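Putative metal binding protein (Coccidioides immitis, PDB 3CVG) probably binds a metal ion and belongs to the periplasmic-binding-protein superfamily, although its natural ligand and function are not established. Local coordinates at residues Tyr100-Asp105 / Lys256-Lys261; Ser123-Met128 / Asp231-Pro236; Glu162-Leu165 / Pro171-Thr174; Ala194-Glu199 / Arg213-Gln218; Glu269-Lys272 / Leu278-Pro281. One frame throughout, in Å; residues are numbered along the deposited sequence.

Contact 1 (Tyr100-Asp105 / Lys256-Lys261); sequences YYAFRD and KWLVSK
Val259 presents CG1 to the strand at Tyr100-Asp105, and this one methyl carries two of the three close approaches. It lies 4.0 Å from Tyr100 CB and 3.5 Å from Tyr101 O, so it touches both an aliphatic carbon and the polar edge of the backbone. The torsion explains this reach: CG1 stands anti to the carbonyl carbon (chi1 -61°). Tyr100 meets it with the root of its side chain and not with its ring, whose OH is hydrogen-bonded to Lys252 NZ, earlier in helix 248-259. The second half of the contact is made by Leu258. Its CD2 comes to 3.6 Å from Ala102 CB, methyl against methyl, while its side chain also packs on Leu239 of the adjoining strand and on Leu38. Ala102 stands where the strand departs from regular pairing: with Phe103 it faces Ala237 in a classic beta bulge, and its psi departs from extended values. Helix 248-259 thus packs against the irregular part of strand 100-111, within a chain of the periplasmic-binding-protein superfamily. A polar tie runs beside the apolar one, for Gln265 NE2 donates both to Ala102 O on the strand and to Leu258 O on the helix. Just beyond Val259 the chain turns at Ser260, whose OG donates to Trp257 O at 2.6 Å, 19° out of the carbonyl plane. The same oxygen takes a 3.1 Å bond from Ser260 N, so two donors of one residue grip Trp257 O.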
# COMPACT_ATOMS: atom_id res chain seq x y z
N TYR A 100 4.94 -7.05 -13.61
CA TYR A 100 3.54 -7.37 -13.91
C TYR A 100 2.60 -6.54 -13.04
O TYR A 100 2.65 -6.62 -11.81
CB TYR A 100 3.29 -8.86 -13.66
CG TYR A 100 4.17 -9.78 -14.47
CD1 TYR A 100 3.87 -10.10 -15.80
CD2 TYR A 100 5.34 -10.31 -13.92
CE1 TYR A 100 4.70 -10.92 -16.55
CE2 TYR A 100 6.18 -11.13 -14.67
CZ TYR A 100 5.85 -11.43 -15.98
OH TYR A 100 6.68 -12.24 -16.73
N TYR A 101 1.74 -5.75 -13.68
CA TYR A 101 0.78 -4.93 -12.94
C TYR A 101 -0.22 -5.90 -12.33
O TYR A 101 -0.94 -6.58 -13.05
CB TYR A 101 0.05 -3.97 -13.89
CG TYR A 101 -0.39 -2.65 -13.27
CD1 TYR A 101 -0.88 -2.60 -11.95
CD2 TYR A 101 -0.34 -1.46 -14.00
CE1 TYR A 101 -1.30 -1.39 -11.39
CE2 TYR A 101 -0.76 -0.25 -13.44
CZ TYR A 101 -1.24 -0.22 -12.14
OH TYR A 101 -1.65 0.98 -11.58
N ALA A 102 -0.27 -5.97 -11.00
CA ALA A 102 -1.15 -6.90 -10.29
C ALA A 102 -2.51 -6.34 -9.87
O ALA A 102 -3.55 -6.93 -10.16
CB ALA A 102 -0.43 -7.45 -9.06
N PHE A 103 -2.50 -5.22 -9.16
CA PHE A 103 -3.74 -4.60 -8.72
C PHE A 103 -3.52 -3.16 -8.31
O PHE A 103 -2.38 -2.68 -8.27
CB PHE A 103 -4.38 -5.42 -7.58
CG PHE A 103 -3.53 -5.51 -6.34
CD1 PHE A 103 -3.58 -4.51 -5.37
CD2 PHE A 103 -2.70 -6.61 -6.13
CE1 PHE A 103 -2.81 -4.60 -4.22
CE2 PHE A 103 -1.93 -6.71 -4.97
CZ PHE A 103 -1.98 -5.70 -4.02
N ARG A 104 -4.61 -2.45 -8.02
CA ARG A 104 -4.52 -1.05 -7.63
C ARG A 104 -5.12 -0.81 -6.24
O ARG A 104 -6.31 -1.07 -6.00
CB ARG A 104 -5.22 -0.17 -8.68
CG ARG A 104 -4.44 -0.05 -10.00
CD ARG A 104 -5.23 0.67 -11.12
NE ARG A 104 -6.33 -0.15 -11.64
CZ ARG A 104 -7.12 0.19 -12.66
NH1 ARG A 104 -6.94 1.34 -13.30
NH2 ARG A 104 -8.09 -0.63 -13.05
N ASP A 105 -4.28 -0.32 -5.33
CA ASP A 105 -4.70 -0.01 -3.98
C ASP A 105 -4.89 1.51 -3.95
O ASP A 105 -4.54 2.20 -4.91
CB ASP A 105 -3.63 -0.46 -2.98
CG ASP A 105 -4.00 -0.16 -1.53
OD1 ASP A 105 -5.20 -0.07 -1.22
OD2 ASP A 105 -3.07 -0.03 -0.70
N LYS A 256 2.04 -15.13 -14.87
CA LYS A 256 1.07 -15.21 -15.96
C LYS A 256 -0.36 -15.35 -15.45
O LYS A 256 -1.28 -14.68 -15.93
CB LYS A 256 1.39 -16.41 -16.86
CG LYS A 256 2.21 -16.09 -18.10
CD LYS A 256 1.40 -15.26 -19.08
CE LYS A 256 2.06 -15.18 -20.45
NZ LYS A 256 1.16 -14.53 -21.45
N TRP A 257 -0.55 -16.24 -14.49
CA TRP A 257 -1.87 -16.48 -13.91
C TRP A 257 -2.43 -15.22 -13.23
O TRP A 257 -3.59 -14.86 -13.42
CB TRP A 257 -1.78 -17.61 -12.88
CG TRP A 257 -3.06 -17.85 -12.16
CD1 TRP A 257 -4.10 -18.63 -12.58
CD2 TRP A 257 -3.47 -17.27 -10.92
NE1 TRP A 257 -5.14 -18.57 -11.67
CE2 TRP A 257 -4.77 -17.74 -10.64
CE3 TRP A 257 -2.85 -16.40 -10.01
CZ2 TRP A 257 -5.48 -17.36 -9.49
CZ3 TRP A 257 -3.55 -16.02 -8.87
CH2 TRP A 257 -4.85 -16.51 -8.62
N LEU A 258 -1.59 -14.57 -12.44
CA LEU A 258 -1.98 -13.36 -11.72
C LEU A 258 -2.63 -12.28 -12.58
O LEU A 258 -3.61 -11.66 -12.17
CB LEU A 258 -0.77 -12.77 -11.01
CG LEU A 258 -1.01 -11.48 -10.23
CD1 LEU A 258 -1.96 -11.75 -9.06
CD2 LEU A 258 0.31 -10.96 -9.71
N VAL A 259 -2.10 -12.04 -13.78
CA VAL A 259 -2.65 -10.99 -14.64
C VAL A 259 -3.77 -11.42 -15.58
O VAL A 259 -4.41 -10.58 -16.21
CB VAL A 259 -1.53 -10.32 -15.48
CG1 VAL A 259 -0.51 -9.66 -14.55
CG2 VAL A 259 -0.85 -11.34 -16.37
N SER A 260 -4.01 -12.73 -15.67
CA SER A 260 -5.07 -13.22 -16.54
C SER A 260 -6.43 -12.85 -15.95
O SER A 260 -6.61 -12.90 -14.73
CB SER A 260 -4.97 -14.74 -16.70
OG SER A 260 -5.09 -15.42 -15.46
N LYS A 261 -7.36 -12.46 -16.81
CA LYS A 261 -8.70 -12.10 -16.36
C LYS A 261 -9.32 -13.30 -15.66
O LYS A 261 -10.15 -13.16 -14.76
CB LYS A 261 -9.57 -11.70 -17.56
CG LYS A 261 -9.19 -10.39 -18.24
CD LYS A 261 -9.69 -9.18 -17.44
CE LYS A 261 -9.27 -7.87 -18.10
NZ LYS A 261 -9.74 -6.69 -17.33

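Contact 2 (Ser123-Met128 / Asp231-Pro236); sequences SDIADM and DPLLNP
Ile125 has CG1 anti to its own nitrogen (chi1 -176°), which places CG2 between the nitrogen and the carbonyl carbon; the two branches then reach different residues of the Asp231-Leu234 turn. CG2 meets Pro232 CG at 4.1 Å, the two side chains sliding past one another in opposite directions. CG1 approaches Leu233 CD2 at 4.4 Å, a looser touch. Both distances are those of apolar packing, and Ile125 gives up somewhat more surface than the two turn residues together.

A carboxylate braces the backbone on each side. Asp124 is the N-cap of helix 125-138: its OD1 accepts from Ala126 N at 2.7 Å through the anti lone pair, and so fixes the first turn from which Ile125 projects. Across the contact, Asp231 OD1 takes Leu233 N at 2.8 Å, also on the anti side but 26° out of the carboxylate plane, while Leu234 N bonds to Asp231 O at 2.9 Å. Outside the pair, Lys159 NZ donates to Pro232 O, and Leu233 also packs on Leu163.

The calcium ion, about 12 Å from the Leu233 side chain, is not touched. The arrangement is a capped helix start packed on an Asx turn combined with a type I beta turn that leads into strand 234-241, whose position is consistent with a strand linking the two lobes of a periplasmic-binding-protein fold.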
# COMPACT_ATOMS: atom_id res chain seq x y z
N SER A 123 -10.63 20.53 -3.49
CA SER A 123 -9.24 20.95 -3.62
C SER A 123 -8.33 19.81 -4.06
O SER A 123 -8.64 18.64 -3.82
CB SER A 123 -8.71 21.50 -2.29
OG SER A 123 -9.47 22.60 -1.83
N ASP A 124 -7.22 20.14 -4.72
CA ASP A 124 -6.25 19.14 -5.16
C ASP A 124 -5.52 18.70 -3.88
O ASP A 124 -5.40 19.49 -2.94
CB ASP A 124 -5.26 19.76 -6.15
CG ASP A 124 -4.17 18.79 -6.59
OD1 ASP A 124 -3.31 18.42 -5.75
OD2 ASP A 124 -4.15 18.39 -7.77
N ILE A 125 -5.03 17.46 -3.85
CA ILE A 125 -4.34 16.96 -2.67
C ILE A 125 -3.17 17.86 -2.26
O ILE A 125 -2.94 18.08 -1.07
CB ILE A 125 -3.86 15.48 -2.88
CG1 ILE A 125 -3.24 14.94 -1.59
CG2 ILE A 125 -2.87 15.40 -4.01
CD1 ILE A 125 -4.19 14.89 -0.41
N ALA A 126 -2.44 18.38 -3.24
CA ALA A 126 -1.30 19.25 -2.96
C ALA A 126 -1.75 20.52 -2.24
O ALA A 126 -1.11 20.96 -1.29
CB ALA A 126 -0.56 19.59 -4.24
N ASP A 127 -2.86 21.09 -2.68
CA ASP A 127 -3.36 22.30 -2.04
C ASP A 127 -3.87 22.00 -0.63
O ASP A 127 -3.89 22.88 0.22
CB ASP A 127 -4.46 22.94 -2.90
CG ASP A 127 -3.95 23.34 -4.28
OD1 ASP A 127 -2.84 23.92 -4.35
OD2 ASP A 127 -4.64 23.09 -5.30
N MSE A 128 -4.28 20.76 -0.39
CA MSE A 128 -4.75 20.39 0.94
C MSE A 128 -3.55 20.38 1.87
O MSE A 128 -3.62 20.86 3.00
CB MSE A 128 -5.42 19.01 0.94
CG MSE A 128 -6.87 19.04 0.45
SE MSE A 128 -7.69 17.32 0.40
CE MSE A 128 -7.46 16.96 -1.47
N ASP A 231 -3.00 10.02 -10.43
CA ASP A 231 -3.52 10.43 -9.12
C ASP A 231 -2.44 10.11 -8.09
O ASP A 231 -2.07 8.96 -7.92
CB ASP A 231 -4.80 9.65 -8.80
CG ASP A 231 -5.48 10.14 -7.53
OD1 ASP A 231 -4.77 10.50 -6.56
OD2 ASP A 231 -6.73 10.16 -7.50
N PRO A 232 -1.92 11.12 -7.38
CA PRO A 232 -0.88 10.86 -6.38
C PRO A 232 -1.28 9.82 -5.34
O PRO A 232 -0.44 9.06 -4.86
CB PRO A 232 -0.65 12.24 -5.75
CG PRO A 232 -1.01 13.19 -6.86
CD PRO A 232 -2.26 12.56 -7.41
N LEU A 233 -2.57 9.75 -5.02
CA LEU A 233 -3.05 8.80 -4.03
C LEU A 233 -3.31 7.38 -4.56
O LEU A 233 -3.86 6.55 -3.85
CB LEU A 233 -4.30 9.35 -3.32
CG LEU A 233 -4.15 10.65 -2.52
CD1 LEU A 233 -5.39 10.86 -1.65
CD2 LEU A 233 -2.90 10.58 -1.64
N LEU A 234 -2.91 7.11 -5.80
CA LEU A 234 -3.09 5.77 -6.35
C LEU A 234 -1.91 4.94 -5.85
O LEU A 234 -0.78 5.42 -5.85
CB LEU A 234 -3.08 5.80 -7.89
CG LEU A 234 -3.04 4.42 -8.57
CD1 LEU A 234 -4.34 3.68 -8.30
CD2 LEU A 234 -2.82 4.58 -10.08
N ASN A 235 -2.16 3.71 -5.42
CA ASN A 235 -1.09 2.86 -4.92
C ASN A 235 -1.00 1.57 -5.73
O ASN A 235 -1.51 0.53 -5.34
CB ASN A 235 -1.31 2.53 -3.44
CG ASN A 235 -0.16 1.75 -2.82
OD1 ASN A 235 1.00 1.94 -3.20
ND2 ASN A 235 -0.47 0.88 -1.86
N PRO A 236 -0.33 1.64 -6.89
CA PRO A 236 -0.18 0.47 -7.76
C PRO A 236 0.71 -0.62 -7.19
O PRO A 236 1.74 -0.35 -6.57
CB PRO A 236 0.37 1.07 -9.05
CG PRO A 236 1.21 2.21 -8.54
CD PRO A 236 0.31 2.82 -7.48

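Contact 3 (Glu162-Leu165 / Pro171-Thr174); sequences ELWL and PWAT
Trp164 offers one face of its indole to Pro171, whose CG stands 3.8 Å above the ring plane and toward its rim. The approach qualifies as a CH-pi contact: CG is 4.0 Å from the centroid of the Trp164 five-membered ring and only 22° off the ring normal. Pro171 CD continues the overlap down to the root of the side chain, lying 3.9 Å from Trp164 CB. The pyrrolidine therefore lies across both the face and the stem of the tryptophan.

The second pair is Leu165 with Trp172. Leu165 CD2 touches Trp172 CZ2 at 4.0 Å and Leu165 CG reaches CH2 at 4.1 Å, the two side chains meeting at about a right angle. What brings the benzo end of Trp172 back to the helix is its first torsion (chi1 52°), which sets CG between the backbone nitrogen and the carbonyl carbon. The same end passes Trp164 as well, with Trp172 CZ3 4.3 Å from Trp164 CB.

No polar group takes part across these segments. Around the Trp164 indole, Phe129 and Phe147 meet it edge-to-face, and the rings of Trp179 and Tyr180 come against it too. The result is a CH-pi contact of Pro171 with Trp164 at one margin of an aromatic cluster, formed where the chain leaving helix 155-166 folds back over it on the way to strand 180-182.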
# COMPACT_ATOMS: atom_id res chain seq x y z
N GLU A 162 6.46 12.24 0.32
CA GLU A 162 6.41 12.71 -1.05
C GLU A 162 5.47 13.92 -1.18
O GLU A 162 5.81 14.89 -1.86
CB GLU A 162 5.88 11.57 -1.90
CG GLU A 162 6.42 11.50 -3.29
CD GLU A 162 6.14 10.13 -3.90
OE1 GLU A 162 4.96 9.82 -4.19
OE2 GLU A 162 7.10 9.34 -4.04
N LEU A 163 4.28 13.83 -0.58
CA LEU A 163 3.30 14.92 -0.67
C LEU A 163 3.82 16.21 -0.03
O LEU A 163 3.67 17.29 -0.60
CB LEU A 163 1.98 14.47 -0.02
CG LEU A 163 1.27 13.37 -0.82
CD1 LEU A 163 0.10 12.83 -0.03
CD2 LEU A 163 0.82 13.94 -2.15
N TRP A 164 4.45 16.11 1.13
CA TRP A 164 5.01 17.31 1.78
C TRP A 164 6.07 17.96 0.89
O TRP A 164 6.07 19.18 0.67
CB TRP A 164 5.61 16.96 3.14
CG TRP A 164 4.55 16.66 4.18
CD1 TRP A 164 4.32 15.47 4.80
CD2 TRP A 164 3.55 17.56 4.65
NE1 TRP A 164 3.23 15.58 5.64
CE2 TRP A 164 2.74 16.85 5.57
CE3 TRP A 164 3.26 18.91 4.39
CZ2 TRP A 164 1.66 17.44 6.22
CZ3 TRP A 164 2.17 19.49 5.04
CH2 TRP A 164 1.39 18.76 5.94
N LEU A 165 6.99 17.15 0.39
CA LEU A 165 8.05 17.67 -0.48
C LEU A 165 7.46 18.31 -1.74
O LEU A 165 8.02 19.29 -2.23
CB LEU A 165 9.02 16.56 -0.87
CG LEU A 165 9.91 15.96 0.24
CD1 LEU A 165 10.82 14.93 -0.36
CD2 LEU A 165 10.74 17.05 0.91
N PRO A 171 8.90 18.87 6.88
CA PRO A 171 8.48 18.88 8.29
C PRO A 171 9.41 18.21 9.29
O PRO A 171 9.53 18.66 10.43
CB PRO A 171 7.11 18.19 8.26
CG PRO A 171 6.63 18.43 6.86
CD PRO A 171 7.87 18.24 6.04
N TRP A 172 10.06 17.12 8.87
CA TRP A 172 10.96 16.37 9.74
C TRP A 172 12.35 16.98 9.89
O TRP A 172 13.06 16.66 10.84
CB TRP A 172 11.10 14.93 9.24
CG TRP A 172 11.46 14.86 7.79
CD1 TRP A 172 12.71 14.85 7.26
CD2 TRP A 172 10.55 14.82 6.68
NE1 TRP A 172 12.65 14.81 5.89
CE2 TRP A 172 11.33 14.79 5.51
CE3 TRP A 172 9.15 14.80 6.57
CZ2 TRP A 172 10.76 14.75 4.23
CZ3 TRP A 172 8.58 14.76 5.30
CH2 TRP A 172 9.39 14.73 4.14
N ALA A 173 12.74 17.83 8.94
CA ALA A 173 14.07 18.47 8.95
C ALA A 173 14.13 19.56 10.02
O ALA A 173 13.09 20.09 10.43
CB ALA A 173 14.39 19.04 7.58
N THR A 174 15.35 19.92 10.44
CA THR A 174 15.47 20.91 11.51
C THR A 174 14.81 22.21 11.26
O THR A 174 14.85 22.79 10.17
CB THR A 174 16.89 21.15 12.01
OG1 THR A 174 17.74 21.60 10.95
CG2 THR A 174 17.41 19.88 12.64

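Contact 4 (Ala194-Glu199 / Arg213-Gln218); sequences AILLRE and RGLRDQ
The two backbones come closest at Ile195 and Gln218, whose CA atoms are 6.5 Å apart, just where helix 187-196 closes in a Schellman motif: Arg198 has positive phi, Glu199 N bonds back to Ala194 O at 2.8 Å, and Arg198 N to Ile195 O. Ile195 is the central side chain of the contact. With CG2 anti to the backbone nitrogen and beside the carbonyl carbon, that branch reaches the chain just after the short helix, meeting Gln218 CB at 3.7 Å, the two side chains crossing nearly at right angles. Ile195 CG2 is equally 3.7 Å from Leu215 O, an oxygen that already accepts from Gln218 N, and 3.9 Å from Leu215 CD2. Leu196 adds a lighter touch, its CD2 reaching Leu215 CD2 at 4.3 Å.

Beside this apolar patch runs a water-mediated polar link. One water donates to Ile195 O at 2.7 Å and also to Gln218 O; a second donates to Ile195 O and, over a longer 3.3 Å, to Gln218 OE1. Ile195 O thus receives two waters as well as Arg198 N, so the carbonyl at the helix terminus is bonded three times over. Elsewhere on the short helix, Arg213 and Arg216 form salt bridges to Asp274, and Arg216 makes a cation-pi contact with Tyr208. The arrangement is a Schellman-terminated helix joined to the short, weakly bonded helix 213-216 by apolar packing centred on Ile195, with Leu196 and Leu215, and by two bridging waters, near the outside of the fold.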
# COMPACT_ATOMS: atom_id res chain seq x y z
N ALA A 194 -4.64 8.52 15.02
CA ALA A 194 -4.93 9.79 14.36
C ALA A 194 -6.35 10.25 14.67
O ALA A 194 -6.61 11.44 14.89
CB ALA A 194 -4.77 9.65 12.85
N ILE A 195 -7.27 9.29 14.67
CA ILE A 195 -8.67 9.59 14.93
C ILE A 195 -8.88 10.00 16.38
O ILE A 195 -9.54 11.01 16.64
CB ILE A 195 -9.54 8.36 14.59
CG1 ILE A 195 -9.51 8.13 13.08
CG2 ILE A 195 -10.99 8.58 15.05
CD1 ILE A 195 -9.99 6.74 12.67
N LEU A 196 -8.31 9.25 17.31
CA LEU A 196 -8.44 9.55 18.74
C LEU A 196 -7.80 10.88 19.10
O LEU A 196 -8.29 11.60 19.96
CB LEU A 196 -7.78 8.45 19.58
CG LEU A 196 -8.42 7.06 19.62
CD1 LEU A 196 -7.60 6.13 20.50
CD2 LEU A 196 -9.84 7.17 20.16
N LEU A 197 -6.70 11.21 18.42
CA LEU A 197 -5.98 12.45 18.70
C LEU A 197 -6.47 13.63 17.88
O LEU A 197 -5.97 14.74 18.05
CB LEU A 197 -4.49 12.24 18.42
CG LEU A 197 -3.79 11.16 19.24
CD1 LEU A 197 -2.51 10.77 18.53
CD2 LEU A 197 -3.52 11.66 20.66
N ARG A 198 -7.43 13.40 16.99
CA ARG A 198 -7.96 14.45 16.12
C ARG A 198 -6.88 15.03 15.20
O ARG A 198 -6.71 16.24 15.12
CB ARG A 198 -8.60 15.57 16.95
CG ARG A 198 -9.82 15.12 17.74
CD ARG A 198 -10.44 16.29 18.49
NE ARG A 198 -9.59 16.72 19.59
CZ ARG A 198 -9.73 17.87 20.25
NH1 ARG A 198 -10.71 18.71 19.92
NH2 ARG A 198 -8.90 18.16 21.24
N GLU A 199 -6.16 14.15 14.51
CA GLU A 199 -5.12 14.59 13.60
C GLU A 199 -5.41 14.10 12.18
O GLU A 199 -6.16 13.13 11.98
CB GLU A 199 -3.75 14.04 14.04
CG GLU A 199 -3.40 14.33 15.48
CD GLU A 199 -2.04 13.79 15.90
OE1 GLU A 199 -1.52 12.84 15.27
OE2 GLU A 199 -1.49 14.32 16.88
N ARG A 213 -16.60 0.68 13.06
CA ARG A 213 -17.48 1.64 12.39
C ARG A 213 -17.59 2.91 13.22
O ARG A 213 -17.62 4.02 12.68
CB ARG A 213 -18.88 1.07 12.19
CG ARG A 213 -18.95 -0.07 11.21
CD ARG A 213 -20.37 -0.33 10.77
NE ARG A 213 -20.44 -1.50 9.91
CZ ARG A 213 -19.69 -1.67 8.82
NH1 ARG A 213 -18.82 -0.73 8.46
NH2 ARG A 213 -19.81 -2.77 8.09
N GLY A 214 -17.66 2.73 14.53
CA GLY A 214 -17.77 3.87 15.43
C GLY A 214 -16.68 4.90 15.22
O GLY A 214 -16.95 6.10 15.23
N LEU A 215 -15.44 4.45 15.04
CA LEU A 215 -14.32 5.37 14.84
C LEU A 215 -14.43 6.12 13.51
O LEU A 215 -14.03 7.28 13.42
CB LEU A 215 -12.98 4.63 14.89
CG LEU A 215 -12.40 4.32 16.27
CD1 LEU A 215 -10.98 3.79 16.12
CD2 LEU A 215 -12.40 5.59 17.12
N ARG A 216 -14.96 5.46 12.49
CA ARG A 216 -15.10 6.08 11.18
C ARG A 216 -16.02 7.29 11.26
O ARG A 216 -15.96 8.18 10.41
CB ARG A 216 -15.63 5.07 10.16
CG ARG A 216 -14.75 3.85 10.00
CD ARG A 216 -15.36 2.86 9.01
NE ARG A 216 -14.95 1.49 9.31
CZ ARG A 216 -15.24 0.44 8.56
NH1 ARG A 216 -15.96 0.60 7.45
NH2 ARG A 216 -14.83 -0.77 8.92
N ASP A 217 -16.87 7.33 12.27
CA ASP A 217 -17.77 8.46 12.45
C ASP A 217 -17.07 9.62 13.15
O ASP A 217 -17.58 10.73 13.19
CB ASP A 217 -18.99 8.03 13.27
CG ASP A 217 -20.02 7.30 12.43
OD1 ASP A 217 -20.57 7.92 11.50
OD2 ASP A 217 -20.28 6.12 12.71
N GLN A 218 -15.89 9.34 13.70
CA GLN A 218 -15.10 10.35 14.40
C GLN A 218 -14.03 10.92 13.47
O GLN A 218 -13.10 11.61 13.90
CB GLN A 218 -14.47 9.73 15.65
CG GLN A 218 -15.50 9.34 16.71
CD GLN A 218 -14.92 8.47 17.81
OE1 GLN A 218 -13.85 8.75 18.35
NE2 GLN A 218 -15.64 7.40 18.15
O HOH W 1 -10.55 12.73 14.79
O HOH W 2 -11.91 11.37 18.03

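Contact 5 (Glu269-Lys272 / Leu278-Pro281); sequences EGFK and LYSP
Phe271 and Leu278 lie side by side and point the same way, Phe271 CE2 standing 3.7 Å from Leu278 CD2. Both CB atoms point toward the other segment, and with CG anti to the nitrogen in each (chi1 -174° and 178°) the two side chains run alongside, although the chain segments are antiparallel. Tyr279 extends the row: its CE1 sits at the edge of the Phe271 ring, close to that ring's plane, with 4.4 Å to Phe271 CD2. Leu278 in turn puts its CG over the centre of the Tyr279 ring, 3.5 Å above the plane, so one leucine borders both aromatic rings. At the other end the orientation changes. Glu269 crosses Pro281 at about a right angle, and the carboxylate tip, bent round at chi2, brings OE2 to 3.4 Å from Pro281 CG.

The backbones supply the polar part. Leu278 N donates to Phe271 O at 3.1 Å, nearly straight at the hydrogen (171°) and in the carbonyl plane. A water lies beside this bond, 2.7 Å from Phe271 O, and accepts from Tyr279 N, thereby continuing the link by one residue where no direct backbone bond joins the segments.

The pair forms the base of the hairpin of strands 272-273 and 276-281. Strand 276-281 also pairs with strand 100-111, through Ser280 and Arg104. Phe271 packs on Leu34 and Glu37 of helix 34-47, Tyr279 touches Ile268 of helix 264-269, and the Tyr279 OH is hydrogen-bonded to Ser32 OG of helix 28-32.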
# COMPACT_ATOMS: atom_id res chain seq x y z
N GLU A 269 -10.84 -9.00 -8.07
CA GLU A 269 -12.11 -8.32 -8.29
C GLU A 269 -13.16 -8.75 -7.27
O GLU A 269 -14.09 -8.01 -6.97
CB GLU A 269 -12.59 -8.60 -9.72
CG GLU A 269 -13.71 -7.68 -10.21
CD GLU A 269 -13.63 -7.45 -11.71
OE1 GLU A 269 -13.65 -8.44 -12.47
OE2 GLU A 269 -13.54 -6.27 -12.12
N GLY A 270 -12.99 -9.95 -6.72
CA GLY A 270 -13.95 -10.45 -5.75
C GLY A 270 -13.48 -10.47 -4.30
O GLY A 270 -14.22 -10.89 -3.42
N PHE A 271 -12.25 -10.02 -4.05
CA PHE A 271 -11.71 -10.01 -2.69
C PHE A 271 -12.30 -8.85 -1.91
O PHE A 271 -12.08 -7.69 -2.25
CB PHE A 271 -10.19 -9.90 -2.71
CG PHE A 271 -9.57 -10.04 -1.36
CD1 PHE A 271 -9.84 -11.15 -0.56
CD2 PHE A 271 -8.70 -9.06 -0.88
CE1 PHE A 271 -9.27 -11.29 0.70
CE2 PHE A 271 -8.12 -9.19 0.38
CZ PHE A 271 -8.40 -10.30 1.17
N LYS A 272 -13.03 -9.18 -0.85
CA LYS A 272 -13.69 -8.16 -0.06
C LYS A 272 -13.28 -8.04 1.40
O LYS A 272 -12.69 -8.95 1.98
CB LYS A 272 -15.20 -8.38 -0.11
CG LYS A 272 -15.82 -8.22 -1.48
CD LYS A 272 -17.32 -8.21 -1.36
CE LYS A 272 -17.98 -7.54 -2.54
NZ LYS A 272 -19.43 -7.30 -2.28
N LEU A 278 -11.92 -4.62 -1.86
CA LEU A 278 -10.74 -3.96 -1.32
C LEU A 278 -9.87 -3.26 -2.35
O LEU A 278 -9.59 -2.06 -2.22
CB LEU A 278 -9.90 -4.98 -0.54
CG LEU A 278 -8.59 -4.45 0.05
CD1 LEU A 278 -8.86 -3.20 0.88
CD2 LEU A 278 -7.95 -5.54 0.88
N TYR A 279 -9.44 -4.00 -3.37
CA TYR A 279 -8.57 -3.47 -4.41
C TYR A 279 -9.23 -3.45 -5.79
O TYR A 279 -10.16 -4.21 -6.06
CB TYR A 279 -7.31 -4.32 -4.52
CG TYR A 279 -6.54 -4.54 -3.24
CD1 TYR A 279 -6.38 -5.83 -2.72
CD2 TYR A 279 -5.92 -3.48 -2.58
CE1 TYR A 279 -5.63 -6.05 -1.57
CE2 TYR A 279 -5.16 -3.70 -1.43
CZ TYR A 279 -5.02 -4.98 -0.93
OH TYR A 279 -4.25 -5.22 0.19
N SER A 280 -8.73 -2.57 -6.65
CA SER A 280 -9.24 -2.50 -8.01
C SER A 280 -8.36 -3.39 -8.88
O SER A 280 -7.16 -3.55 -8.61
CB SER A 280 -9.18 -1.07 -8.55
OG SER A 280 -10.13 -0.23 -7.91
N PRO A 281 -8.95 -4.02 -9.90
CA PRO A 281 -8.17 -4.89 -10.78
C PRO A 281 -7.12 -4.06 -11.51
O PRO A 281 -7.25 -2.83 -11.59
CB PRO A 281 -9.23 -5.45 -11.74
CG PRO A 281 -10.47 -5.46 -10.88
CD PRO A 281 -10.39 -4.13 -10.19
O HOH W 3 -10.20 -6.58 -3.91

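Contacts 1, 2 and 5 all reach strand 100-111 or its partners 234-241 and 276-281, and they touch in sequence: Asp105 O accepts from Asn235 N between contacts 1 and 2, and Arg104 N donates to Ser280 O between contacts 1 and 5. Contacts 3 and 4 lie farther out, their centres about 20 and 21 Å from the chain's centre, on the opposite side from contact 1; contact 3 still meets contact 2 through Leu163. Contacts 1, 2 and 3 join their segments by apolar atoms, contact 2 being the most buried. Water enters only at contacts 4 and 5, and contact 5 alone has a direct hydrogen bond between its segments.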